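Local structure of 4-oxalocrotonate tautomerase (2X4K) at residues L22-T27 against A36-I41. The protein is a small tautomerase-family protein of the MIF clan, with six copies of the chain in its assembly. Numbering follows the deposited sequence. Where two conformers were deposited one is given.
Sequences LVSEVT and ANRQAI
One face of the Arg38 guanidinium carries the methyl of Thr27, with CG2 sitting over the centre of the group, 3.5 Å from CZ. At the edge, near the plane, is Ser24 O, 3.5 Å from NH2 and not hydrogen-bonded to it. Fully extended from CG to NE (chi2 180°, chi3 179°), the arginine reaches from the short 3-10 turn back to helix 16-34, where it crosses Thr27 at about a right angle. There NH1 forms salt bridges with Asp28 and Glu31, while NE donates to Ala56 O of a neighbouring subunit. Ile41 approaches Thr27 obliquely, its CG2 lying 3.9 Å from the same threonine methyl and its CD1 3.8 Å from Thr27 O. With CG2 anti to the backbone N, Thr27 offers its methyl to the loop and keeps OG1 for polar partners: OG1 donates at 2.7 Å to Val23 O, one turn back, which also accepts from Thr27 N. A water donates to both Thr27 OG1 and Ile41 O, 2.8 Å from each, and so bridges the helix and the loop. The chemistry is therefore divided: a threonine methyl packs between an isoleucine and a guanidinium face, while the helix acids probably offset the charge of the arginine, whose side chain also has a zinc ion about 4 Å away, and help hold its flat group beside the neighbouring subunit.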
loop_
_atom_site.group_PDB
_atom_site.type_symbol
_atom_site.label_atom_id
_atom_site.label_comp_id
_atom_site.label_asym_id
_atom_site.label_seq_id
_atom_site.Cartn_x
_atom_site.Cartn_y
_atom_site.Cartn_z
ATOM N N LEU A 22 15.490 -12.084 4.621
ATOM C CA LEU A 22 14.185 -11.533 4.963
ATOM C C LEU A 22 13.099 -12.123 4.068
ATOM O O LEU A 22 12.051 -12.561 4.549
ATOM C CB LEU A 22 14.232 -10.011 4.830
ATOM C CG LEU A 22 12.947 -9.230 5.070
ATOM C CD1 LEU A 22 12.430 -9.426 6.483
ATOM C CD2 LEU A 22 13.196 -7.751 4.768
ATOM N N VAL A 23 13.343 -12.141 2.762
ATOM C CA VAL A 23 12.353 -12.689 1.835
ATOM C C VAL A 23 12.079 -14.168 2.129
ATOM O O VAL A 23 10.927 -14.592 2.157
ATOM C CB VAL A 23 12.773 -12.481 0.355
ATOM C CG1 VAL A 23 11.882 -13.271 -0.592
ATOM C CG2 VAL A 23 12.730 -11.005 0.012
ATOM N N SER A 24 13.126 -14.954 2.363
ATOM C CA SER A 24 12.938 -16.376 2.628
ATOM C C SER A 24 12.237 -16.639 3.957
ATOM O O SER A 24 11.301 -17.434 4.018
ATOM C CB SER A 24 14.282 -17.105 2.594
ATOM O OG SER A 24 14.101 -18.509 2.670
ATOM N N GLU A 25 12.686 -15.970 5.015
ATOM C CA GLU A 25 12.153 -16.218 6.361
ATOM C C GLU A 25 10.738 -15.670 6.524
ATOM O O GLU A 25 9.918 -16.290 7.202
ATOM C CB GLU A 25 13.078 -15.646 7.427
ATOM C CG GLU A 25 14.467 -16.290 7.431
ATOM C CD GLU A 25 14.680 -17.365 8.485
ATOM O OE1 GLU A 25 13.729 -17.738 9.205
ATOM O OE2 GLU A 25 15.833 -17.834 8.601
ATOM N N VAL A 26 10.428 -14.515 5.932
ATOM C CA VAL A 26 9.061 -13.998 5.967
ATOM C C VAL A 26 8.132 -14.965 5.228
ATOM O O VAL A 26 7.000 -15.212 5.653
ATOM C CB VAL A 26 8.977 -12.576 5.375
ATOM C CG1 VAL A 26 7.537 -12.211 5.031
ATOM C CG2 VAL A 26 9.582 -11.557 6.344
ATOM N N THR A 27 8.609 -15.508 4.114
ATOM C CA THR A 27 7.822 -16.492 3.368
ATOM C C THR A 27 7.565 -17.732 4.222
ATOM O O THR A 27 6.435 -18.204 4.290
ATOM C CB THR A 27 8.509 -16.838 2.038
ATOM O OG1 THR A 27 8.589 -15.655 1.244
ATOM C CG2 THR A 27 7.734 -17.876 1.257
ATOM N N ALA A 36 -0.762 -21.372 3.546
ATOM C CA ALA A 36 -0.696 -20.964 2.145
ATOM C C ALA A 36 0.351 -21.781 1.405
ATOM O O ALA A 36 1.404 -22.105 1.958
ATOM C CB ALA A 36 -0.365 -19.489 2.028
ATOM N N ASN A 37 0.050 -22.105 0.150
ATOM C CA ASN A 37 1.027 -22.710 -0.746
ATOM C C ASN A 37 2.201 -21.765 -0.926
ATOM O O ASN A 37 2.000 -20.589 -1.212
ATOM C CB ASN A 37 0.407 -22.965 -2.117
ATOM C CG ASN A 37 -0.717 -23.971 -2.079
ATOM O OD1 ASN A 37 -0.771 -24.830 -1.201
ATOM N ND2 ASN A 37 -1.624 -23.872 -3.042
ATOM N N ARG A 38 3.419 -22.280 -0.791
ATOM C CA ARG A 38 4.593 -21.427 -0.859
ATOM C C ARG A 38 4.690 -20.674 -2.188
ATOM O O ARG A 38 5.104 -19.526 -2.217
ATOM C CB ARG A 38 5.865 -22.229 -0.618
ATOM C CG ARG A 38 7.042 -21.354 -0.261
ATOM C CD ARG A 38 8.300 -22.139 -0.019
ATOM N NE ARG A 38 9.417 -21.253 0.295
ATOM C CZ ARG A 38 9.715 -20.799 1.512
ATOM N NH1 ARG A 38 8.989 -21.132 2.566
ATOM N NH2 ARG A 38 10.749 -19.988 1.685
ATOM N N GLN A 39 4.286 -21.319 -3.279
ATOM C CA GLN A 39 4.368 -20.713 -4.612
ATOM C C GLN A 39 3.422 -19.519 -4.799
ATOM O O GLN A 39 3.536 -18.779 -5.777
ATOM C CB GLN A 39 4.103 -21.761 -5.703
ATOM C CG GLN A 39 2.697 -22.374 -5.708
ATOM C CD GLN A 39 2.608 -23.691 -4.946
ATOM O OE1 GLN A 39 3.208 -23.856 -3.881
ATOM N NE2 GLN A 39 1.840 -24.634 -5.488
ATOM N N ALA A 40 2.480 -19.356 -3.876
ATOM C CA ALA A 40 1.523 -18.260 -3.930
ATOM C C ALA A 40 1.905 -17.106 -3.004
ATOM O O ALA A 40 1.141 -16.145 -2.891
ATOM C CB ALA A 40 0.145 -18.778 -3.553
ATOM N N ILE A 41 3.071 -17.189 -2.353
ATOM C CA ILE A 41 3.474 -16.176 -1.374
ATOM C C ILE A 41 4.488 -15.240 -2.019
ATOM O O ILE A 41 5.543 -15.678 -2.477
ATOM C CB ILE A 41 4.085 -16.803 -0.106
ATOM C CG1 ILE A 41 3.071 -17.731 0.569
ATOM C CG2 ILE A 41 4.531 -15.701 0.864
ATOM C CD1 ILE A 41 3.660 -18.583 1.691
HETATM O O HOH W 1 8.113 -15.068 -1.445
#